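Local coordinates for N2152 (Neocallimastix frontalis, PDB 5U22), which probably hydrolyses glycosidic bonds in rare arabinosyl substrates, as a family 39 glycoside hydrolase of a rumen anaerobic fungus, at residues A[96-101]-A[138-143]; A[177-182]-A[207-212]. All coordinates share one frame; numbering follows the deposited sequence.

Contacts 1 and 2 each pair two neighbouring parallel strands of the same barrel, and each closes a beta-alpha-beta unit. Their centres are 10 Å apart. Strands 139-143 and 180-185 are themselves neighbours, and probable hydrogen bonds of Asn142 to Lys179 and Ile181 tie the contacts together. Both contacts are largely buried. Contact 1 has a polar, hydrogen-bonded end at Glu143, near a bound buffer molecule. Contact 2 lies a little farther from the chain centre. Its interior face is aliphatic, and its main polar side-chain bond comes from Asp208, beside the exposed Lys179.

Contact 1: A[96-101]-A[138-143]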
ATOM      1  N   GLY A  96      -1.051  -7.904 -14.023  1.00 21.79           N
ATOM      2  CA  GLY A  96      -0.030  -7.023 -13.464  1.00 26.20           C
ATOM      3  C   GLY A  96       0.326  -7.254 -11.999  1.00 28.99           C
ATOM      4  O   GLY A  96       1.336  -6.722 -11.528  1.00 26.77           O
ATOM      5  N   ALA A  97      -0.468  -8.036 -11.276  1.00 16.78           N
ATOM      6  CA  ALA A  97      -0.356  -8.122  -9.819  1.00 18.50           C
ATOM      7  C   ALA A  97       0.757  -9.076  -9.383  1.00 18.11           C
ATOM      8  O   ALA A  97       1.100 -10.028 -10.094  1.00 17.62           O
ATOM      9  CB  ALA A  97      -1.689  -8.575  -9.225  1.00 21.25           C
ATOM     10  N   ARG A  98       1.316  -8.817  -8.194  1.00 15.64           N
ATOM     11  CA  ARG A  98       2.332  -9.668  -7.579  1.00 13.29           C
ATOM     12  C   ARG A  98       2.004  -9.876  -6.112  1.00 15.13           C
ATOM     13  O   ARG A  98       1.102  -9.245  -5.560  1.00 17.80           O
ATOM     14  CB  ARG A  98       3.751  -9.077  -7.683  1.00 15.71           C
ATOM     15  CG  ARG A  98       4.413  -9.295  -9.027  1.00 23.14           C
ATOM     16  CD  ARG A  98       4.285  -8.072  -9.878  1.00 31.00           C
ATOM     17  NE  ARG A  98       5.048  -6.948  -9.350  1.00 25.56           N
ATOM     18  CZ  ARG A  98       4.533  -5.747  -9.104  1.00 29.15           C
ATOM     19  NH1 ARG A  98       3.238  -5.510  -9.333  1.00 24.19           N
ATOM     20  NH2 ARG A  98       5.315  -4.775  -8.646  1.00 26.34           N
ATOM     21  N   VAL A  99       2.746 -10.765  -5.462  1.00 14.02           N
ATOM     22  CA  VAL A  99       2.494 -11.041  -4.051  1.00 13.62           C
ATOM     23  C   VAL A  99       3.817 -11.258  -3.323  1.00 14.43           C
ATOM     24  O   VAL A  99       4.704 -11.970  -3.811  1.00 17.53           O
ATOM     25  CB  VAL A  99       1.539 -12.237  -3.862  1.00 14.50           C
ATOM     26  CG1 VAL A  99       2.073 -13.509  -4.548  1.00 15.88           C
ATOM     27  CG2 VAL A  99       1.281 -12.463  -2.387  1.00 14.77           C
ATOM     28  N   THR A 100       3.945 -10.624  -2.162  1.00 12.98           N
ATOM     29  CA  THR A 100       5.130 -10.728  -1.319  1.00 14.41           C
ATOM     30  C   THR A 100       5.099 -12.043  -0.546  1.00 14.47           C
ATOM     31  O   THR A 100       4.069 -12.404   0.032  1.00 15.48           O
ATOM     32  CB  THR A 100       5.164  -9.556  -0.336  1.00 18.84           C
ATOM     33  OG1 THR A 100       5.196  -8.314  -1.056  1.00 17.07           O
ATOM     34  CG2 THR A 100       6.366  -9.646   0.603  1.00 16.51           C
ATOM     35  N   ILE A 101       6.233 -12.746  -0.514  1.00 16.10           N
ATOM     36  CA  ILE A 101       6.383 -13.967   0.279  1.00 14.56           C
ATOM     37  C   ILE A 101       6.889 -13.612   1.675  1.00 15.77           C
ATOM     38  O   ILE A 101       8.063 -13.276   1.846  1.00 14.59           O
ATOM     39  CB  ILE A 101       7.345 -14.947  -0.393  1.00 13.18           C
ATOM     40  CG1 ILE A 101       6.809 -15.348  -1.764  1.00 12.67           C
ATOM     41  CG2 ILE A 101       7.554 -16.166   0.506  1.00 13.90           C
ATOM     42  CD1 ILE A 101       7.843 -15.984  -2.676  1.00 13.25           C
ATOM     43  N   ASN A 138       5.085 -14.481 -10.534  1.00 18.03           N
ATOM     44  CA  ASN A 138       4.456 -13.244 -10.081  1.00 17.98           C
ATOM     45  C   ASN A 138       4.648 -13.002  -8.589  1.00 21.32           C
ATOM     46  O   ASN A 138       3.816 -12.337  -7.955  1.00 18.62           O
ATOM     47  CB  ASN A 138       2.972 -13.218 -10.457  1.00 15.01           C
ATOM     48  CG  ASN A 138       2.187 -14.394  -9.904  1.00 19.82           C
ATOM     49  OD1 ASN A 138       2.752 -15.413  -9.514  1.00 19.65           O
ATOM     50  ND2 ASN A 138       0.860 -14.256  -9.876  1.00 19.04           N
ATOM     51  N   PHE A 139       5.725 -13.518  -8.009  1.00 15.11           N
ATOM     52  CA  PHE A 139       6.084 -13.123  -6.661  1.00 15.94           C
ATOM     53  C   PHE A 139       6.868 -11.820  -6.700  1.00 19.58           C
ATOM     54  O   PHE A 139       7.625 -11.549  -7.638  1.00 19.53           O
ATOM     55  CB  PHE A 139       6.906 -14.211  -5.971  1.00 18.04           C
ATOM     56  CG  PHE A 139       6.254 -15.555  -5.992  1.00 13.44           C
ATOM     57  CD1 PHE A 139       5.223 -15.856  -5.118  1.00 15.28           C
ATOM     58  CD2 PHE A 139       6.673 -16.525  -6.898  1.00 21.41           C
ATOM     59  CE1 PHE A 139       4.626 -17.112  -5.130  1.00 12.40           C
ATOM     60  CE2 PHE A 139       6.073 -17.768  -6.930  1.00 19.55           C
ATOM     61  CZ  PHE A 139       5.047 -18.065  -6.039  1.00 19.29           C
ATOM     62  N   TYR A 140       6.651 -11.002  -5.676  1.00 17.82           N
ATOM     63  CA  TYR A 140       7.326  -9.720  -5.526  1.00 14.65           C
ATOM     64  C   TYR A 140       8.729  -9.887  -4.965  1.00 15.52           C
ATOM     65  O   TYR A 140       9.636  -9.119  -5.315  1.00 14.45           O
ATOM     66  CB  TYR A 140       6.491  -8.848  -4.598  1.00 14.81           C
ATOM     67  CG  TYR A 140       6.867  -7.389  -4.470  1.00 18.84           C
ATOM     68  CD1 TYR A 140       6.912  -6.549  -5.578  1.00 18.67           C
ATOM     69  CD2 TYR A 140       7.113  -6.836  -3.216  1.00 14.34           C
ATOM     70  CE1 TYR A 140       7.211  -5.191  -5.428  1.00 16.42           C
ATOM     71  CE2 TYR A 140       7.407  -5.496  -3.066  1.00 15.67           C
ATOM     72  CZ  TYR A 140       7.464  -4.683  -4.167  1.00 16.38           C
ATOM     73  OH  TYR A 140       7.746  -3.346  -3.987  1.00 18.01           O
ATOM     74  N   GLY A 141       8.908 -10.861  -4.089  1.00 14.44           N
ATOM     75  CA  GLY A 141      10.209 -11.129  -3.506  1.00 13.99           C
ATOM     76  C   GLY A 141      10.053 -12.031  -2.305  1.00 16.29           C
ATOM     77  O   GLY A 141       8.941 -12.338  -1.866  1.00 16.06           O
ATOM     78  N   ASN A 142      11.200 -12.479  -1.799  1.00 15.53           N
ATOM     79  CA  ASN A 142      11.285 -13.234  -0.551  1.00 13.81           C
ATOM     80  C   ASN A 142      11.553 -12.274   0.602  1.00 15.13           C
ATOM     81  O   ASN A 142      12.618 -11.653   0.662  1.00 19.46           O
ATOM     82  CB  ASN A 142      12.409 -14.274  -0.601  1.00 16.89           C
ATOM     83  CG  ASN A 142      12.168 -15.370  -1.621  1.00 22.29           C
ATOM     84  OD1 ASN A 142      13.072 -15.752  -2.375  1.00 23.07           O
ATOM     85  ND2 ASN A 142      10.959 -15.885  -1.645  1.00 15.75           N
ATOM     86  N   GLU A 143      10.611 -12.181   1.532  1.00 14.24           N
ATOM     87  CA  GLU A 143      10.737 -11.307   2.691  1.00 13.01           C
ATOM     88  C   GLU A 143      11.235 -12.138   3.867  1.00 15.50           C
ATOM     89  O   GLU A 143      10.575 -13.098   4.274  1.00 13.59           O
ATOM     90  CB  GLU A 143       9.393 -10.646   2.997  1.00 14.03           C
ATOM     91  CG  GLU A 143       9.437  -9.614   4.108  1.00 14.26           C
ATOM     92  CD  GLU A 143       8.060  -9.059   4.436  1.00 18.43           C
ATOM     93  OE1 GLU A 143       7.045  -9.626   3.961  1.00 20.07           O
ATOM     94  OE2 GLU A 143       7.998  -8.053   5.174  1.00 15.75           O
TER
HETATM   95  O   HOH W   1      -0.368 -11.959 -11.552  1.00 18.77           O
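The Tyr140 ring stands beside Thr100 because its CG lies anti to the backbone N (chi1 -170°) while Thr100 OG1 turns to the side of its own N (chi1 -60°). The two side chains run side by side and point the same way. Thr100 OG1 comes 3.2 Å from Tyr140 CD2, a packing contact. Farther along the same side of the ring, Arg98 NH2 approaches Tyr140 CE1 obliquely, at 3.8 Å. The guanidinium and ring planes are 76° apart, so this is no flat stack. The Arg98 chain folds back, and its NH1 bonds to Gly96 O at 3.1 Å and also to Asn65. Tyr140 OH is held by Asp274.

On the other face, Ile101 CD1 rests 3.6 Å from Phe139 CD1. Val99 CG1 lies beside the same ring atom. Helices 84-91 and 117-134 cover this apolar group, with Ala88 and Lys131 touching Phe139.

The pair belongs to a TIM barrel. Strand 98-102, helix 117-134 and strand 139-143 form one beta-alpha-beta unit. The register between the two strands shifts by one residue. Val99 N bonds to Asn138 O, and Tyr140 N to Val99 O at 2.9 Å. Ile101 N then bonds to Gly141 O, and Glu143 N to Ile101 O at 2.8 Å. Strand 139-143 thus has one extra residue at Tyr140-Gly141, a beta bulge.

At the C-terminal end, the extended Glu143 chain crosses Thr100, and its OE1 lies 3.4 Å from Thr100 CG2. Its carboxylate is fixed by a salt bridge to Arg68 and by hydrogen bonds to Ser184 and Asn245. At the opposite end, a water links Ala97 O to Asn138 ND2, which also bonds to Ala88 O. The Glu143 side chain is about 8 Å from a bound BTB molecule.

Contact 2: A[177-182]-A[207-212]; sequences NEKIIG and PDIIAW
Strands 180-182 and 209-212 run parallel at 29° to each other, with Gly182 N bonded to Ile209 O at 3.2 Å and Ala211 N to Gly182 O. At the start of the pairing, Ile180 O receives Ile209 N and, more weakly, Asp208 N. The Asp208 side chain reaches back to the other strand. Its OD2 accepts Ile180 N at 2.9 Å, on the anti side of the carboxylate and 22° out of its plane. OD1 forms a salt bridge with Arg172 of helix 160-174.

Lys179 crosses Asp208 at about a right angle, with its CD 3.6 Å from Asp208 CB. The contact is made by the aliphatic part of the lysine, since Lys179 NZ stays 5.9 Å from Asp208 OD2.

Ile181 and Ile209 lie side by side on one face. The CG1 of Ile181 sits beside its own backbone N (chi1 -61°) and meets Ile209 CD1 at 3.9 Å. The other branch, Ile181 CG2, touches Ala211 CB at 3.6 Å. Tyr140 packs on both isoleucines, on the inner side of the TIM barrel. Ile210 faces the other way, toward Met193 of helix 190-202, which links the two strands in a beta-alpha-beta crossover. Pro207 packs its CG on Gly182 O.

With an alanine at Asp208 the carboxylate is gone, and Ile180 N and Arg172 would probably both be left without their shared partner. One carboxylate therefore ties the start of strand 180-185 to a covering helix, and the salt bridge at OD1 and the backbone bond at OD2 together probably limit its rotation.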
ATOM      1  N   ASN A 177      17.544 -15.289  -8.492  1.00 19.14           N
ATOM      2  CA  ASN A 177      16.893 -14.279  -9.308  1.00 20.74           C
ATOM      3  C   ASN A 177      15.712 -13.613  -8.612  1.00 20.33           C
ATOM      4  O   ASN A 177      15.070 -12.735  -9.206  1.00 19.95           O
ATOM      5  CB  ASN A 177      16.472 -14.913 -10.627  1.00 18.76           C
ATOM      6  CG  ASN A 177      17.657 -15.469 -11.369  1.00 27.58           C
ATOM      7  OD1 ASN A 177      18.690 -14.801 -11.481  1.00 25.36           O
ATOM      8  ND2 ASN A 177      17.543 -16.699 -11.838  1.00 23.11           N
ATOM      9  N   GLU A 178      15.428 -13.981  -7.370  1.00 18.52           N
ATOM     10  CA  GLU A 178      14.317 -13.376  -6.658  1.00 19.17           C
ATOM     11  C   GLU A 178      14.801 -12.183  -5.842  1.00 18.04           C
ATOM     12  O   GLU A 178      15.939 -12.149  -5.367  1.00 17.89           O
ATOM     13  CB  GLU A 178      13.638 -14.409  -5.752  1.00 20.37           C
ATOM     14  CG  GLU A 178      12.340 -13.929  -5.111  1.00 17.30           C
ATOM     15  CD  GLU A 178      11.306 -13.484  -6.135  1.00 19.83           C
ATOM     16  OE1 GLU A 178      10.498 -14.339  -6.576  1.00 18.81           O
ATOM     17  OE2 GLU A 178      11.302 -12.282  -6.500  1.00 19.20           O
ATOM     18  N   LYS A 179      13.927 -11.193  -5.700  1.00 16.09           N
ATOM     19  CA  LYS A 179      14.210 -10.064  -4.829  1.00 14.51           C
ATOM     20  C   LYS A 179      14.177 -10.492  -3.368  1.00 17.42           C
ATOM     21  O   LYS A 179      13.427 -11.392  -2.981  1.00 19.05           O
ATOM     22  CB  LYS A 179      13.190  -8.954  -5.048  1.00 13.54           C
ATOM     23  CG  LYS A 179      13.111  -8.474  -6.489  1.00 26.42           C
ATOM     24  CD  LYS A 179      14.228  -7.499  -6.779  1.00 30.83           C
ATOM     25  CE  LYS A 179      14.071  -6.865  -8.153  1.00 39.26           C
ATOM     26  NZ  LYS A 179      14.287  -7.857  -9.226  1.00 36.12           N
ATOM     27  N   ILE A 180      14.996  -9.826  -2.556  1.00 19.05           N
ATOM     28  CA  ILE A 180      15.009 -10.012  -1.107  1.00 16.08           C
ATOM     29  C   ILE A 180      14.488  -8.738  -0.453  1.00 15.00           C
ATOM     30  O   ILE A 180      14.953  -7.632  -0.763  1.00 17.21           O
ATOM     31  CB  ILE A 180      16.412 -10.373  -0.601  1.00 17.32           C
ATOM     32  CG1 ILE A 180      16.837 -11.730  -1.174  1.00 16.25           C
ATOM     33  CG2 ILE A 180      16.417 -10.442   0.921  1.00 19.30           C
ATOM     34  CD1 ILE A 180      18.288 -12.123  -0.829  1.00 20.00           C
ATOM     35  N   ILE A 181      13.535  -8.892   0.466  1.00 13.63           N
ATOM     36  CA  ILE A 181      12.755  -7.786   1.010  1.00 16.03           C
ATOM     37  C   ILE A 181      12.971  -7.710   2.514  1.00 16.08           C
ATOM     38  O   ILE A 181      12.876  -8.727   3.207  1.00 18.12           O
ATOM     39  CB  ILE A 181      11.255  -7.971   0.715  1.00 11.98           C
ATOM     40  CG1 ILE A 181      10.986  -8.004  -0.785  1.00 17.77           C
ATOM     41  CG2 ILE A 181      10.421  -6.867   1.388  1.00 16.11           C
ATOM     42  CD1 ILE A 181       9.577  -8.491  -1.113  1.00 18.23           C
ATOM     43  N   GLY A 182      13.217  -6.508   3.023  1.00 14.96           N
ATOM     44  CA  GLY A 182      13.261  -6.314   4.464  1.00 13.44           C
ATOM     45  C   GLY A 182      13.790  -4.942   4.814  1.00 14.32           C
ATOM     46  O   GLY A 182      14.004  -4.122   3.926  1.00 15.40           O
ATOM     47  N   PRO A 207      18.936  -5.358   1.271  1.00 18.38           N
ATOM     48  CA  PRO A 207      17.752  -5.853   0.565  1.00 20.35           C
ATOM     49  C   PRO A 207      17.650  -5.222  -0.817  1.00 16.74           C
ATOM     50  O   PRO A 207      18.156  -4.126  -1.068  1.00 19.02           O
ATOM     51  CB  PRO A 207      16.589  -5.420   1.470  1.00 15.57           C
ATOM     52  CG  PRO A 207      17.100  -4.236   2.210  1.00 17.42           C
ATOM     53  CD  PRO A 207      18.598  -4.455   2.383  1.00 18.36           C
ATOM     54  N   ASP A 208      17.001  -5.941  -1.728  1.00 15.94           N
ATOM     55  CA  ASP A 208      16.665  -5.335  -3.012  1.00 16.82           C
ATOM     56  C   ASP A 208      15.517  -4.351  -2.879  1.00 19.52           C
ATOM     57  O   ASP A 208      15.462  -3.356  -3.613  1.00 19.54           O
ATOM     58  CB  ASP A 208      16.304  -6.414  -4.013  1.00 16.99           C
ATOM     59  CG  ASP A 208      17.399  -7.411  -4.175  1.00 21.10           C
ATOM     60  OD1 ASP A 208      18.551  -6.971  -4.389  1.00 17.90           O
ATOM     61  OD2 ASP A 208      17.116  -8.617  -4.052  1.00 17.77           O
ATOM     62  N   ILE A 209      14.587  -4.626  -1.967  1.00 16.41           N
ATOM     63  CA  ILE A 209      13.427  -3.783  -1.711  1.00 15.40           C
ATOM     64  C   ILE A 209      13.394  -3.528  -0.209  1.00 14.89           C
ATOM     65  O   ILE A 209      13.348  -4.482   0.582  1.00 14.78           O
ATOM     66  CB  ILE A 209      12.116  -4.446  -2.178  1.00 19.29           C
ATOM     67  CG1 ILE A 209      12.242  -4.955  -3.622  1.00 16.97           C
ATOM     68  CG2 ILE A 209      10.951  -3.466  -2.057  1.00 15.93           C
ATOM     69  CD1 ILE A 209      11.073  -5.838  -4.079  1.00 22.38           C
ATOM     70  N   ILE A 210      13.441  -2.252   0.184  1.00 15.34           N
ATOM     71  CA  ILE A 210      13.437  -1.877   1.596  1.00 15.95           C
ATOM     72  C   ILE A 210      12.002  -1.901   2.101  1.00 17.22           C
ATOM     73  O   ILE A 210      11.075  -1.468   1.410  1.00 15.85           O
ATOM     74  CB  ILE A 210      14.093  -0.496   1.792  1.00 19.17           C
ATOM     75  CG1 ILE A 210      14.457  -0.251   3.260  1.00 16.23           C
ATOM     76  CG2 ILE A 210      13.195   0.629   1.269  1.00 14.25           C
ATOM     77  CD1 ILE A 210      15.672  -1.068   3.716  1.00 19.33           C
ATOM     78  N   ALA A 211      11.801  -2.424   3.308  1.00 15.82           N
ATOM     79  CA  ALA A 211      10.460  -2.631   3.827  1.00 13.87           C
ATOM     80  C   ALA A 211      10.370  -2.169   5.271  1.00 13.34           C
ATOM     81  O   ALA A 211      11.245  -2.477   6.087  1.00 15.51           O
ATOM     82  CB  ALA A 211      10.066  -4.120   3.763  1.00 16.98           C
ATOM     83  N   TRP A 212       9.297  -1.448   5.583  1.00 15.31           N
ATOM     84  CA  TRP A 212       8.886  -1.242   6.965  1.00 15.92           C
ATOM     85  C   TRP A 212       7.387  -1.002   6.982  1.00 16.01           C
ATOM     86  O   TRP A 212       6.739  -0.931   5.932  1.00 15.78           O
ATOM     87  CB  TRP A 212       9.641  -0.083   7.626  1.00 14.11           C
ATOM     88  CG  TRP A 212       9.367   1.308   7.125  1.00 15.20           C
ATOM     89  CD1 TRP A 212       8.405   2.181   7.585  1.00 13.47           C
ATOM     90  CD2 TRP A 212      10.106   2.019   6.119  1.00 14.26           C
ATOM     91  NE1 TRP A 212       8.499   3.378   6.904  1.00 13.81           N
ATOM     92  CE2 TRP A 212       9.531   3.306   6.004  1.00 17.75           C
ATOM     93  CE3 TRP A 212      11.194   1.686   5.299  1.00 16.05           C
ATOM     94  CZ2 TRP A 212      10.004   4.265   5.092  1.00 14.66           C
ATOM     95  CZ3 TRP A 212      11.676   2.639   4.406  1.00 14.07           C
ATOM     96  CH2 TRP A 212      11.078   3.917   4.310  1.00 13.98           C
TER